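Local coordinates for maltose/maltodextrin-binding protein (PDB 2GH9) that binds maltotriose as a periplasmic maltodextrin receptor and probably delivers such sugars to a membrane transporter, at residues Thr7-Pro12 against Gly303-Val308; Ala136-Leu141 against Leu227-Asn232; Val213-Ala218 against Pro234-Asp239. All coordinates share one frame; numbering follows the deposited sequence.

Contact 1: residues Thr7-Pro12 against Gly303-Val308. With GLC (alpha-D-glucopyranose), chain B.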
ATOM      1  N   THR A   7      11.276   9.736  -5.125  1.00 21.77           N
ATOM      2  CA  THR A   7       9.994   9.085  -5.432  1.00 20.71           C
ATOM      3  C   THR A   7      10.152   7.613  -5.811  1.00 19.61           C
ATOM      4  O   THR A   7      11.148   7.231  -6.415  1.00 20.34           O
ATOM      5  CB  THR A   7       9.252   9.818  -6.594  1.00 20.66           C
ATOM      6  OG1 THR A   7       7.946   9.276  -6.736  1.00 19.73           O
ATOM      7  CG2 THR A   7      10.008   9.696  -7.907  1.00 19.26           C
ATOM      8  N   HIS A   8       9.143   6.817  -5.476  1.00 19.08           N
ATOM      9  CA  HIS A   8       9.052   5.404  -5.885  1.00 19.45           C
ATOM     10  C   HIS A   8       8.117   5.215  -7.081  1.00 19.63           C
ATOM     11  O   HIS A   8       7.823   4.082  -7.506  1.00 18.85           O
ATOM     12  CB  HIS A   8       8.604   4.504  -4.729  1.00 18.68           C
ATOM     13  CG  HIS A   8       7.340   4.939  -4.040  1.00 19.21           C
ATOM     14  ND1 HIS A   8       6.090   4.487  -4.412  1.00 18.48           N
ATOM     15  CD2 HIS A   8       7.144   5.723  -2.949  1.00 20.07           C
ATOM     16  CE1 HIS A   8       5.178   5.009  -3.610  1.00 20.22           C
ATOM     17  NE2 HIS A   8       5.793   5.742  -2.696  1.00 20.32           N
ATOM     18  N   PHE A   9       7.658   6.331  -7.636  1.00 19.51           N
ATOM     19  CA  PHE A   9       6.756   6.288  -8.755  1.00 19.81           C
ATOM     20  C   PHE A   9       7.497   5.865 -10.032  1.00 20.67           C
ATOM     21  O   PHE A   9       8.684   6.166 -10.227  1.00 21.25           O
ATOM     22  CB  PHE A   9       6.109   7.664  -9.007  1.00 18.96           C
ATOM     23  CG  PHE A   9       5.241   8.169  -7.893  1.00 16.97           C
ATOM     24  CD1 PHE A   9       4.853   7.360  -6.832  1.00 18.47           C
ATOM     25  CD2 PHE A   9       4.800   9.483  -7.914  1.00 16.59           C
ATOM     26  CE1 PHE A   9       4.061   7.846  -5.826  1.00 18.45           C
ATOM     27  CE2 PHE A   9       4.005   9.977  -6.916  1.00 17.11           C
ATOM     28  CZ  PHE A   9       3.618   9.155  -5.875  1.00 19.91           C
ATOM     29  N   GLY A  10       6.769   5.175 -10.900  1.00 21.38           N
ATOM     30  CA  GLY A  10       7.216   4.908 -12.256  1.00 21.25           C
ATOM     31  C   GLY A  10       6.087   5.165 -13.208  1.00 22.20           C
ATOM     32  O   GLY A  10       4.994   5.570 -12.793  1.00 23.03           O
ATOM     33  N   GLY A  11       6.375   4.985 -14.495  1.00 22.50           N
ATOM     34  CA  GLY A  11       5.377   5.046 -15.524  1.00 23.28           C
ATOM     35  C   GLY A  11       4.652   6.374 -15.585  1.00 23.03           C
ATOM     36  O   GLY A  11       5.265   7.432 -15.379  1.00 23.37           O
ATOM     37  N   PRO A  12       3.349   6.326 -15.911  1.00 23.15           N
ATOM     38  CA  PRO A  12       2.489   7.515 -15.910  1.00 22.62           C
ATOM     39  C   PRO A  12       2.519   8.341 -14.614  1.00 22.81           C
ATOM     40  O   PRO A  12       2.462   9.588 -14.676  1.00 22.13           O
ATOM     41  CB  PRO A  12       1.110   6.936 -16.160  1.00 22.89           C
ATOM     42  CG  PRO A  12       1.376   5.727 -16.988  1.00 23.17           C
ATOM     43  CD  PRO A  12       2.603   5.129 -16.353  1.00 23.02           C
ATOM     44  N   GLY A 303      -2.799   7.350 -13.288  1.00 24.37           N
ATOM     45  CA  GLY A 303      -2.554   6.062 -12.649  1.00 24.00           C
ATOM     46  C   GLY A 303      -3.825   5.432 -12.123  1.00 23.70           C
ATOM     47  O   GLY A 303      -4.567   4.772 -12.876  1.00 23.98           O
ATOM     48  N   GLY A 304      -4.069   5.609 -10.832  1.00 22.81           N
ATOM     49  CA  GLY A 304      -5.298   5.133 -10.221  1.00 22.44           C
ATOM     50  C   GLY A 304      -5.493   5.233  -8.722  1.00 21.88           C
ATOM     51  O   GLY A 304      -6.540   4.811  -8.211  1.00 22.05           O
ATOM     52  N   ARG A 305      -4.523   5.771  -7.997  1.00 21.64           N
ATOM     53  CA  ARG A 305      -4.666   5.912  -6.542  1.00 21.80           C
ATOM     54  C   ARG A 305      -5.742   6.961  -6.239  1.00 22.28           C
ATOM     55  O   ARG A 305      -5.949   7.891  -7.015  1.00 23.11           O
ATOM     56  CB  ARG A 305      -3.337   6.302  -5.875  1.00 21.11           C
ATOM     57  CG  ARG A 305      -2.191   5.365  -6.216  1.00 20.66           C
ATOM     58  CD  ARG A 305      -0.999   5.705  -5.436  1.00 19.57           C
ATOM     59  NE  ARG A 305       0.244   5.367  -6.123  1.00 18.62           N
ATOM     60  CZ  ARG A 305       1.281   4.777  -5.553  1.00 16.86           C
ATOM     61  NH1 ARG A 305       1.256   4.417  -4.266  1.00 19.91           N
ATOM     62  NH2 ARG A 305       2.364   4.546  -6.263  1.00 18.02           N
ATOM     63  N   ILE A 306      -6.446   6.773  -5.143  1.00 22.18           N
ATOM     64  CA  ILE A 306      -7.703   7.504  -4.914  1.00 22.96           C
ATOM     65  C   ILE A 306      -7.421   8.779  -4.123  1.00 23.13           C
ATOM     66  O   ILE A 306      -6.801   8.709  -3.073  1.00 23.47           O
ATOM     67  CB  ILE A 306      -8.725   6.617  -4.170  1.00 23.29           C
ATOM     68  CG1 ILE A 306      -8.877   5.250  -4.879  1.00 22.86           C
ATOM     69  CG2 ILE A 306     -10.112   7.329  -4.010  1.00 21.70           C
ATOM     70  CD1 ILE A 306      -9.046   5.342  -6.415  1.00 22.33           C
ATOM     71  N   PRO A 307      -7.862   9.952  -4.619  1.00 23.55           N
ATOM     72  CA  PRO A 307      -7.701  11.182  -3.803  1.00 24.05           C
ATOM     73  C   PRO A 307      -8.252  11.077  -2.381  1.00 24.33           C
ATOM     74  O   PRO A 307      -9.287  10.449  -2.160  1.00 24.41           O
ATOM     75  CB  PRO A 307      -8.485  12.234  -4.598  1.00 24.03           C
ATOM     76  CG  PRO A 307      -8.359  11.763  -6.013  1.00 23.96           C
ATOM     77  CD  PRO A 307      -8.460  10.252  -5.927  1.00 23.47           C
ATOM     78  N   VAL A 308      -7.546  11.661  -1.416  1.00 25.50           N
ATOM     79  CA  VAL A 308      -8.074  11.766  -0.058  1.00 26.59           C
ATOM     80  C   VAL A 308      -8.842  13.104   0.147  1.00 27.50           C
ATOM     81  O   VAL A 308      -9.348  13.377   1.239  1.00 27.05           O
ATOM     82  CB  VAL A 308      -6.980  11.590   1.009  1.00 26.84           C
ATOM     83  CG1 VAL A 308      -6.364  10.167   0.899  1.00 26.47           C
ATOM     84  CG2 VAL A 308      -5.931  12.652   0.870  1.00 26.89           C
TER
HETATM   85  C1  GLC B   1       5.840   0.701  -6.195  1.00 20.95           C
HETATM   86  C2  GLC B   1       4.560   1.472  -5.877  1.00 18.57           C
HETATM   87  C3  GLC B   1       4.209   1.294  -4.413  1.00 16.80           C
HETATM   88  C4  GLC B   1       4.065  -0.204  -4.100  1.00 16.49           C
HETATM   89  C5  GLC B   1       5.356  -0.967  -4.436  1.00 18.76           C
HETATM   90  C6  GLC B   1       5.162  -2.490  -4.295  1.00 19.24           C
HETATM   91  O1  GLC B   1       6.927   1.348  -5.538  1.00 25.38           O
HETATM   92  O2  GLC B   1       4.701   2.867  -6.225  1.00 17.50           O
HETATM   93  O3  GLC B   1       3.009   2.004  -4.063  1.00 17.32           O
HETATM   94  O4  GLC B   1       3.899  -0.362  -2.701  1.00 17.46           O
HETATM   95  O5  GLC B   1       5.745  -0.666  -5.775  1.00 19.78           O
HETATM   96  O6  GLC B   1       6.350  -3.215  -4.666  1.00 20.67           O

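Contact 2: residues Ala136-Leu141 against Leu227-Asn232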
ATOM      1  N   ALA A 136     -12.431 -22.278  -9.251  1.00 32.32           N
ATOM      2  CA  ALA A 136     -12.700 -23.044 -10.473  1.00 33.06           C
ATOM      3  C   ALA A 136     -12.192 -22.318 -11.724  1.00 33.63           C
ATOM      4  O   ALA A 136     -11.544 -22.923 -12.583  1.00 34.35           O
ATOM      5  CB  ALA A 136     -14.191 -23.336 -10.600  1.00 32.81           C
ATOM      6  N   LEU A 137     -12.471 -21.020 -11.798  1.00 33.92           N
ATOM      7  CA  LEU A 137     -11.992 -20.160 -12.876  1.00 33.61           C
ATOM      8  C   LEU A 137     -10.462 -20.063 -12.935  1.00 33.78           C
ATOM      9  O   LEU A 137      -9.877 -20.219 -14.009  1.00 33.55           O
ATOM     10  CB  LEU A 137     -12.582 -18.765 -12.715  1.00 33.78           C
ATOM     11  CG  LEU A 137     -12.320 -17.691 -13.764  1.00 34.19           C
ATOM     12  CD1 LEU A 137     -12.826 -18.143 -15.135  1.00 33.68           C
ATOM     13  CD2 LEU A 137     -12.980 -16.364 -13.338  1.00 33.62           C
ATOM     14  N   ALA A 138      -9.824 -19.793 -11.795  1.00 33.67           N
ATOM     15  CA  ALA A 138      -8.382 -19.591 -11.748  1.00 34.04           C
ATOM     16  C   ALA A 138      -7.636 -20.850 -12.191  1.00 34.35           C
ATOM     17  O   ALA A 138      -6.642 -20.771 -12.902  1.00 33.10           O
ATOM     18  CB  ALA A 138      -7.932 -19.169 -10.329  1.00 33.49           C
ATOM     19  N   GLN A 139      -8.115 -22.009 -11.743  1.00 35.36           N
ATOM     20  CA  GLN A 139      -7.501 -23.286 -12.118  1.00 36.34           C
ATOM     21  C   GLN A 139      -7.701 -23.569 -13.611  1.00 37.58           C
ATOM     22  O   GLN A 139      -6.770 -24.040 -14.282  1.00 38.16           O
ATOM     23  CB  GLN A 139      -8.054 -24.437 -11.266  1.00 35.88           C
ATOM     24  CG  GLN A 139      -7.449 -24.487  -9.838  1.00 36.10           C
ATOM     25  CD  GLN A 139      -8.181 -25.437  -8.915  1.00 35.46           C
ATOM     26  OE1 GLN A 139      -9.343 -25.764  -9.140  1.00 36.02           O
ATOM     27  NE2 GLN A 139      -7.518 -25.855  -7.856  1.00 35.70           N
ATOM     28  N   LYS A 140      -8.904 -23.270 -14.104  1.00 38.72           N
ATOM     29  CA  LYS A 140      -9.256 -23.433 -15.516  1.00 39.69           C
ATOM     30  C   LYS A 140      -8.359 -22.622 -16.444  1.00 40.48           C
ATOM     31  O   LYS A 140      -7.927 -23.114 -17.496  1.00 40.52           O
ATOM     32  CB  LYS A 140     -10.710 -23.016 -15.762  1.00 39.94           C
ATOM     33  CG  LYS A 140     -11.144 -23.145 -17.232  1.00 39.74           C
ATOM     34  CD  LYS A 140     -12.547 -22.636 -17.472  1.00 41.01           C
ATOM     35  CE  LYS A 140     -12.838 -22.481 -18.976  1.00 42.94           C
ATOM     36  NZ  LYS A 140     -12.059 -21.344 -19.652  1.00 44.56           N
ATOM     37  N   LEU A 141      -8.113 -21.370 -16.066  1.00 40.53           N
ATOM     38  CA  LEU A 141      -7.397 -20.440 -16.925  1.00 40.72           C
ATOM     39  C   LEU A 141      -5.901 -20.611 -16.805  1.00 41.21           C
ATOM     40  O   LEU A 141      -5.160 -19.985 -17.561  1.00 42.40           O
ATOM     41  CB  LEU A 141      -7.803 -18.991 -16.620  1.00 40.56           C
ATOM     42  CG  LEU A 141      -9.277 -18.668 -16.847  1.00 40.23           C
ATOM     43  CD1 LEU A 141      -9.646 -17.325 -16.236  1.00 40.26           C
ATOM     44  CD2 LEU A 141      -9.623 -18.711 -18.340  1.00 42.63           C
ATOM     45  N   LEU A 227      -2.224 -13.082 -17.733  1.00 30.87           N
ATOM     46  CA  LEU A 227      -2.754 -13.335 -16.384  1.00 29.86           C
ATOM     47  C   LEU A 227      -4.177 -12.827 -16.168  1.00 29.35           C
ATOM     48  O   LEU A 227      -4.463 -11.628 -16.267  1.00 29.33           O
ATOM     49  CB  LEU A 227      -1.812 -12.761 -15.326  1.00 30.67           C
ATOM     50  CG  LEU A 227      -2.227 -12.898 -13.845  1.00 30.16           C
ATOM     51  CD1 LEU A 227      -2.344 -14.348 -13.397  1.00 30.15           C
ATOM     52  CD2 LEU A 227      -1.261 -12.120 -12.972  1.00 28.87           C
ATOM     53  N   ALA A 228      -5.064 -13.767 -15.848  1.00 27.56           N
ATOM     54  CA  ALA A 228      -6.469 -13.496 -15.678  1.00 27.41           C
ATOM     55  C   ALA A 228      -6.771 -12.557 -14.502  1.00 26.45           C
ATOM     56  O   ALA A 228      -7.519 -11.592 -14.640  1.00 25.44           O
ATOM     57  CB  ALA A 228      -7.227 -14.839 -15.477  1.00 27.36           C
ATOM     58  N   MET A 229      -6.201 -12.887 -13.350  1.00 26.62           N
ATOM     59  CA  MET A 229      -6.490 -12.200 -12.091  1.00 26.04           C
ATOM     60  C   MET A 229      -5.208 -11.952 -11.294  1.00 25.35           C
ATOM     61  O   MET A 229      -4.323 -12.804 -11.221  1.00 26.18           O
ATOM     62  CB  MET A 229      -7.488 -13.021 -11.258  1.00 26.38           C
ATOM     63  CG  MET A 229      -8.888 -13.017 -11.829  1.00 25.85           C
ATOM     64  SD  MET A 229     -10.129 -14.127 -11.122  1.00 25.21           S
ATOM     65  CE  MET A 229      -9.552 -15.729 -11.716  1.00 23.84           C
ATOM     66  N   ILE A 230      -5.115 -10.763 -10.702  1.00 24.36           N
ATOM     67  CA  ILE A 230      -4.033 -10.431  -9.792  1.00 23.28           C
ATOM     68  C   ILE A 230      -4.605  -9.792  -8.518  1.00 22.05           C
ATOM     69  O   ILE A 230      -5.625  -9.144  -8.553  1.00 22.39           O
ATOM     70  CB  ILE A 230      -3.010  -9.469 -10.474  1.00 23.80           C
ATOM     71  CG1 ILE A 230      -1.690  -9.420  -9.705  1.00 22.29           C
ATOM     72  CG2 ILE A 230      -3.632  -8.074 -10.694  1.00 21.90           C
ATOM     73  CD1 ILE A 230      -0.601  -8.515 -10.371  1.00 22.63           C
ATOM     74  N   LEU A 231      -3.935 -10.002  -7.408  1.00 22.06           N
ATOM     75  CA  LEU A 231      -4.180  -9.266  -6.189  1.00 21.58           C
ATOM     76  C   LEU A 231      -3.125  -8.150  -6.189  1.00 21.20           C
ATOM     77  O   LEU A 231      -1.932  -8.406  -6.000  1.00 22.45           O
ATOM     78  CB  LEU A 231      -4.038 -10.174  -4.971  1.00 21.59           C
ATOM     79  CG  LEU A 231      -4.340  -9.554  -3.606  1.00 21.70           C
ATOM     80  CD1 LEU A 231      -5.792  -9.028  -3.478  1.00 21.49           C
ATOM     81  CD2 LEU A 231      -4.026 -10.533  -2.488  1.00 22.61           C
ATOM     82  N   ASN A 232      -3.571  -6.923  -6.449  1.00 20.32           N
ATOM     83  CA  ASN A 232      -2.685  -5.755  -6.491  1.00 19.79           C
ATOM     84  C   ASN A 232      -3.496  -4.462  -6.245  1.00 18.81           C
ATOM     85  O   ASN A 232      -4.717  -4.490  -6.199  1.00 17.70           O
ATOM     86  CB  ASN A 232      -1.977  -5.700  -7.851  1.00 19.51           C
ATOM     87  CG  ASN A 232      -0.649  -4.963  -7.799  1.00 20.73           C
ATOM     88  OD1 ASN A 232      -0.193  -4.527  -6.732  1.00 17.88           O
ATOM     89  ND2 ASN A 232       0.010  -4.861  -8.958  1.00 20.13           N
TER

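Contact 3: residues Val213-Ala218 against Pro234-Asp239. With GLC (alpha-D-glucopyranose), chain C; GLC (alpha-D-glucopyranose), chain B.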
ATOM      1  N   VAL A 213       7.246 -16.645  -7.545  1.00 32.74           N
ATOM      2  CA  VAL A 213       6.346 -15.540  -7.887  1.00 31.89           C
ATOM      3  C   VAL A 213       6.433 -14.403  -6.859  1.00 31.10           C
ATOM      4  O   VAL A 213       5.957 -14.516  -5.724  1.00 30.81           O
ATOM      5  CB  VAL A 213       4.893 -16.004  -8.075  1.00 32.01           C
ATOM      6  CG1 VAL A 213       4.044 -14.871  -8.667  1.00 31.41           C
ATOM      7  CG2 VAL A 213       4.852 -17.225  -8.998  1.00 33.29           C
ATOM      8  N   ASP A 214       7.044 -13.302  -7.294  1.00 29.91           N
ATOM      9  CA  ASP A 214       7.158 -12.098  -6.495  1.00 28.85           C
ATOM     10  C   ASP A 214       6.371 -10.969  -7.172  1.00 27.66           C
ATOM     11  O   ASP A 214       5.672 -11.194  -8.158  1.00 27.63           O
ATOM     12  CB  ASP A 214       8.640 -11.740  -6.271  1.00 29.12           C
ATOM     13  CG  ASP A 214       9.405 -11.531  -7.550  1.00 29.92           C
ATOM     14  OD1 ASP A 214       8.799 -11.475  -8.645  1.00 29.35           O
ATOM     15  OD2 ASP A 214      10.657 -11.449  -7.456  1.00 33.30           O
ATOM     16  N   TYR A 215       6.474  -9.754  -6.652  1.00 26.92           N
ATOM     17  CA  TYR A 215       5.734  -8.640  -7.224  1.00 26.25           C
ATOM     18  C   TYR A 215       5.899  -8.557  -8.740  1.00 25.85           C
ATOM     19  O   TYR A 215       4.923  -8.466  -9.463  1.00 25.19           O
ATOM     20  CB  TYR A 215       6.142  -7.295  -6.590  1.00 25.77           C
ATOM     21  CG  TYR A 215       5.212  -6.229  -7.070  1.00 25.71           C
ATOM     22  CD1 TYR A 215       3.986  -6.015  -6.445  1.00 26.02           C
ATOM     23  CD2 TYR A 215       5.488  -5.524  -8.230  1.00 25.56           C
ATOM     24  CE1 TYR A 215       3.086  -5.067  -6.948  1.00 24.77           C
ATOM     25  CE2 TYR A 215       4.615  -4.592  -8.725  1.00 25.81           C
ATOM     26  CZ  TYR A 215       3.412  -4.367  -8.081  1.00 24.93           C
ATOM     27  OH  TYR A 215       2.557  -3.447  -8.609  1.00 25.24           O
ATOM     28  N   GLY A 216       7.144  -8.579  -9.220  1.00 26.15           N
ATOM     29  CA  GLY A 216       7.421  -8.349 -10.636  1.00 26.60           C
ATOM     30  C   GLY A 216       6.913  -9.421 -11.582  1.00 26.76           C
ATOM     31  O   GLY A 216       6.476  -9.128 -12.703  1.00 27.66           O
ATOM     32  N   VAL A 217       6.967 -10.666 -11.121  1.00 27.77           N
ATOM     33  CA  VAL A 217       6.488 -11.809 -11.899  1.00 27.24           C
ATOM     34  C   VAL A 217       4.993 -11.672 -12.149  1.00 26.83           C
ATOM     35  O   VAL A 217       4.524 -11.755 -13.297  1.00 26.00           O
ATOM     36  CB  VAL A 217       6.815 -13.129 -11.171  1.00 27.81           C
ATOM     37  CG1 VAL A 217       6.141 -14.318 -11.845  1.00 28.10           C
ATOM     38  CG2 VAL A 217       8.349 -13.324 -11.060  1.00 27.64           C
ATOM     39  N   ALA A 218       4.239 -11.413 -11.078  1.00 26.74           N
ATOM     40  CA  ALA A 218       2.779 -11.289 -11.196  1.00 26.41           C
ATOM     41  C   ALA A 218       2.382 -10.027 -11.952  1.00 25.84           C
ATOM     42  O   ALA A 218       1.487 -10.054 -12.794  1.00 24.90           O
ATOM     43  CB  ALA A 218       2.114 -11.329  -9.811  1.00 26.07           C
ATOM     44  N   PRO A 234      -3.870   0.139  -6.633  1.00 18.99           N
ATOM     45  CA  PRO A 234      -4.053   1.153  -7.676  1.00 19.75           C
ATOM     46  C   PRO A 234      -2.745   1.776  -8.195  1.00 19.94           C
ATOM     47  O   PRO A 234      -2.739   2.367  -9.268  1.00 19.92           O
ATOM     48  CB  PRO A 234      -4.960   2.195  -6.996  1.00 19.81           C
ATOM     49  CG  PRO A 234      -4.751   2.002  -5.558  1.00 18.79           C
ATOM     50  CD  PRO A 234      -4.463   0.559  -5.353  1.00 18.03           C
ATOM     51  N   TRP A 235      -1.667   1.634  -7.432  1.00 19.93           N
ATOM     52  CA  TRP A 235      -0.328   2.011  -7.878  1.00 20.51           C
ATOM     53  C   TRP A 235       0.117   1.335  -9.165  1.00 20.74           C
ATOM     54  O   TRP A 235       1.077   1.801  -9.791  1.00 21.73           O
ATOM     55  CB  TRP A 235       0.731   1.709  -6.792  1.00 19.97           C
ATOM     56  CG  TRP A 235       0.702   0.303  -6.335  1.00 19.83           C
ATOM     57  CD1 TRP A 235       1.297  -0.783  -6.925  1.00 19.50           C
ATOM     58  CD2 TRP A 235       0.001  -0.187  -5.199  1.00 18.40           C
ATOM     59  NE1 TRP A 235       0.996  -1.930  -6.207  1.00 20.87           N
ATOM     60  CE2 TRP A 235       0.204  -1.583  -5.145  1.00 17.48           C
ATOM     61  CE3 TRP A 235      -0.789   0.422  -4.212  1.00 20.05           C
ATOM     62  CZ2 TRP A 235      -0.323  -2.373  -4.123  1.00 19.09           C
ATOM     63  CZ3 TRP A 235      -1.305  -0.363  -3.199  1.00 19.10           C
ATOM     64  CH2 TRP A 235      -1.079  -1.752  -3.174  1.00 19.24           C
ATOM     65  N   ALA A 236      -0.530   0.219  -9.522  1.00 21.35           N
ATOM     66  CA  ALA A 236      -0.158  -0.596 -10.686  1.00 21.41           C
ATOM     67  C   ALA A 236      -0.975  -0.221 -11.943  1.00 22.03           C
ATOM     68  O   ALA A 236      -0.632  -0.629 -13.053  1.00 21.90           O
ATOM     69  CB  ALA A 236      -0.363  -2.081 -10.353  1.00 20.15           C
ATOM     70  N   LEU A 237      -2.036   0.561 -11.748  1.00 22.80           N
ATOM     71  CA  LEU A 237      -3.015   0.854 -12.781  1.00 23.96           C
ATOM     72  C   LEU A 237      -2.496   1.746 -13.892  1.00 25.29           C
ATOM     73  O   LEU A 237      -2.955   1.610 -15.017  1.00 24.90           O
ATOM     74  CB  LEU A 237      -4.284   1.457 -12.178  1.00 24.34           C
ATOM     75  CG  LEU A 237      -5.094   0.493 -11.318  1.00 24.16           C
ATOM     76  CD1 LEU A 237      -6.374   1.116 -10.754  1.00 22.94           C
ATOM     77  CD2 LEU A 237      -5.419  -0.802 -12.071  1.00 24.45           C
ATOM     78  N   GLY A 238      -1.544   2.633 -13.579  1.00 25.68           N
ATOM     79  CA  GLY A 238      -0.904   3.474 -14.583  1.00 26.59           C
ATOM     80  C   GLY A 238      -0.343   2.633 -15.720  1.00 27.49           C
ATOM     81  O   GLY A 238      -0.638   2.885 -16.891  1.00 26.64           O
ATOM     82  N   ASP A 239       0.435   1.619 -15.353  1.00 27.97           N
ATOM     83  CA  ASP A 239       1.052   0.717 -16.328  1.00 29.30           C
ATOM     84  C   ASP A 239       0.048  -0.208 -17.000  1.00 29.40           C
ATOM     85  O   ASP A 239       0.241  -0.554 -18.162  1.00 30.00           O
ATOM     86  CB  ASP A 239       2.175  -0.090 -15.691  1.00 29.69           C
ATOM     87  CG  ASP A 239       3.321   0.780 -15.197  1.00 32.33           C
ATOM     88  OD1 ASP A 239       3.757   1.664 -15.961  1.00 34.11           O
ATOM     89  OD2 ASP A 239       3.811   0.563 -14.059  1.00 35.25           O
TER
HETATM   90  C1  GLC C   2       2.672  -0.988  -2.293  1.00 15.32           C
HETATM   91  C2  GLC C   2       2.017  -0.115  -1.239  1.00 15.94           C
HETATM   92  C3  GLC C   2       2.888  -0.112   0.037  1.00 16.40           C
HETATM   93  C4  GLC C   2       3.235  -1.511   0.523  1.00 18.11           C
HETATM   94  C5  GLC C   2       3.801  -2.342  -0.625  1.00 17.70           C
HETATM   95  C6  GLC C   2       4.004  -3.800  -0.197  1.00 18.26           C
HETATM   96  O2  GLC C   2       1.903   1.226  -1.725  1.00 16.86           O
HETATM   97  O3  GLC C   2       2.245   0.615   1.062  1.00 16.48           O
HETATM   98  O4  GLC C   2       4.191  -1.432   1.600  1.00 19.54           O
HETATM   99  O5  GLC C   2       2.916  -2.299  -1.768  1.00 14.21           O
HETATM  100  O6  GLC C   2       5.043  -4.441  -0.943  1.00 19.26           O
HETATM  101  C1  GLC B   1       5.840   0.701  -6.195  1.00 20.95           C
HETATM  102  C2  GLC B   1       4.560   1.472  -5.877  1.00 18.57           C
HETATM  103  C3  GLC B   1       4.209   1.294  -4.413  1.00 16.80           C
HETATM  104  C4  GLC B   1       4.065  -0.204  -4.100  1.00 16.49           C
HETATM  105  C5  GLC B   1       5.356  -0.967  -4.436  1.00 18.76           C
HETATM  106  C6  GLC B   1       5.162  -2.490  -4.295  1.00 19.24           C
HETATM  107  O1  GLC B   1       6.927   1.348  -5.538  1.00 25.38           O
HETATM  108  O2  GLC B   1       4.701   2.867  -6.225  1.00 17.50           O
HETATM  109  O3  GLC B   1       3.009   2.004  -4.063  1.00 17.32           O
HETATM  110  O4  GLC B   1       3.899  -0.362  -2.701  1.00 17.46           O
HETATM  111  O5  GLC B   1       5.745  -0.666  -5.775  1.00 19.78           O
HETATM  112  O6  GLC B   1       6.350  -3.215  -4.666  1.00 20.67           O

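Contact 1: residues Thr7-Pro12 against Gly303-Val308
R305 reaches across to H8 and F9, its NH2 lying 3.7 Å from F9 CE1 and 3.9 Å from H8 CE1. It meets both rings obliquely, yet F9 CE1 comes over one face of the guanidinium, the ring and guanidinium planes being 47° apart. At its edge the guanidinium meets the sugar. Extended from CG to NE, the arginine donates from NH2, in the guanidinium plane, to O2 of the chain B glucose at 2.9 Å. NH1 gives a more bent bond to O3 of the same sugar, 3.0 Å long with an N-H...O angle of 135°. H8 grips the same O2 through ND1 at 2.8 Å, with the oxygen near the imidazole plane. F9 CD1 lies over one face of the H8 ring, near its rim, and T7 OG1 accepts from F9 N, an ST turn that folds the backbone round H8. E13, on NE, and E113, on NH1, form salt bridges that hold the arginine.

Away from this buried, close-packed part the segments separate: the side chain of partly exposed P12 comes no nearer than 4.9 Å to 303-308. The polar link between the segments thus runs through the sugar, beside direct packing of R305 on F9 and H8. O2 is held from both segments and O3 from R305, consistent with recognition of a vicinal diol, while the two carboxylates would temper the arginine's charge and fix its orientation.

Contact 2: residues Ala136-Leu141 against Leu227-Asn232
Helix-on-sheet packing in one lobe of the periplasmic binding protein fold joins residues 136-141 of helix 131-141 to strand 227-232, an inner strand of the mixed sheet 149-150, 227-232, 116-120, 247-250. The contact is wholly apolar: every side-chain contact across the pair is carbon to carbon. M229 supplies most of it. Its CB projects toward the helix, and the chain then bends at its last torsion (chi3 -72°), which turns the terminal methyl onto two successive helix residues. M229 CE lies 3.8 Å from L137 CD2 and 4.0 Å from A138 CB, so it rests against one leucine branch and a neighbouring methyl. With CG anti to the backbone nitrogen (chi1 -176°), L137 carries CD2 to that methyl, its side chain running across the methionine's at a slant. F149, from the adjoining strand 149-150, touches both A138 and M229, while L117 and Y119 of strand 116-120 pack on M229 from within the sheet. One helical turn after L137 the backbones come nearest, L141 CA to A228 CA being 7.1 Å. Here the strand turns a corner at A228, whose methyl faces the helix, and one leucine branch closes on it, L141 CD1 standing 3.6 Å from A228 CB.

Contact 3: residues Val213-Ala218 against Pro234-Asp239
This is a small aromatic contact beside the sugar pocket, between the first turn of helix 215-224 and the 3-10 turn 234-236 that leads into helix 237-242. Y215 and W235 meet rim to rim, neither over the face of the other, with the phenol and pyrrole centroids 6.0 Å apart and the planes at 40°. With CG anti to the backbone N (chi1 -172°), Y215 extends its phenol to the indole edge: W235 NE1 donates to Y215 OH at 3.2 Å, a weak bond because the N-H...O angle is only 123°. A stronger bond to the same hydroxyl comes from N232 ND2, and N232 OD1 is a weak acceptor for NE1, so a single amide engages both aromatics. Y215 OH also touches the methyl of A236. In periplasmic binding proteins for maltodextrins, aromatic rings commonly line the groove as platforms for pyranoses, and W235 does so here. One indole face carries two of the three glucose units, with C1 of the chain C glucose 3.7 Å above the plane and C4 of the chain B glucose 3.9 Å above it. O6 of the chain B glucose lies over a Y215 face, near its rim. Just ahead of the tyrosine, D214 is the N-cap of helix 215-224, its OD1 accepting from V217 N at 3.2 Å.

How the contacts relate
Contacts 1 and 3 share the chain B glucose: contact 1 hydrogen-bonds its O2 and O3, while W235 of contact 3 sets one indole face against it and the chain C glucose. Their centres are 12 Å apart, and they touch directly, R305 NH2 standing 3.3 Å from W235 CB. Contact 2 lies farther from the sugar, its centre 25 Å from that of contact 1 and 15 Å from that of contact 3. Strand 227-232 nevertheless ties it to the pocket, since N232 ND2 reaches Y215 OH at 2.9 Å. Along the chain, contacts 2 and 3 alternate their segments, and both are nested within the loop closed by contact 1.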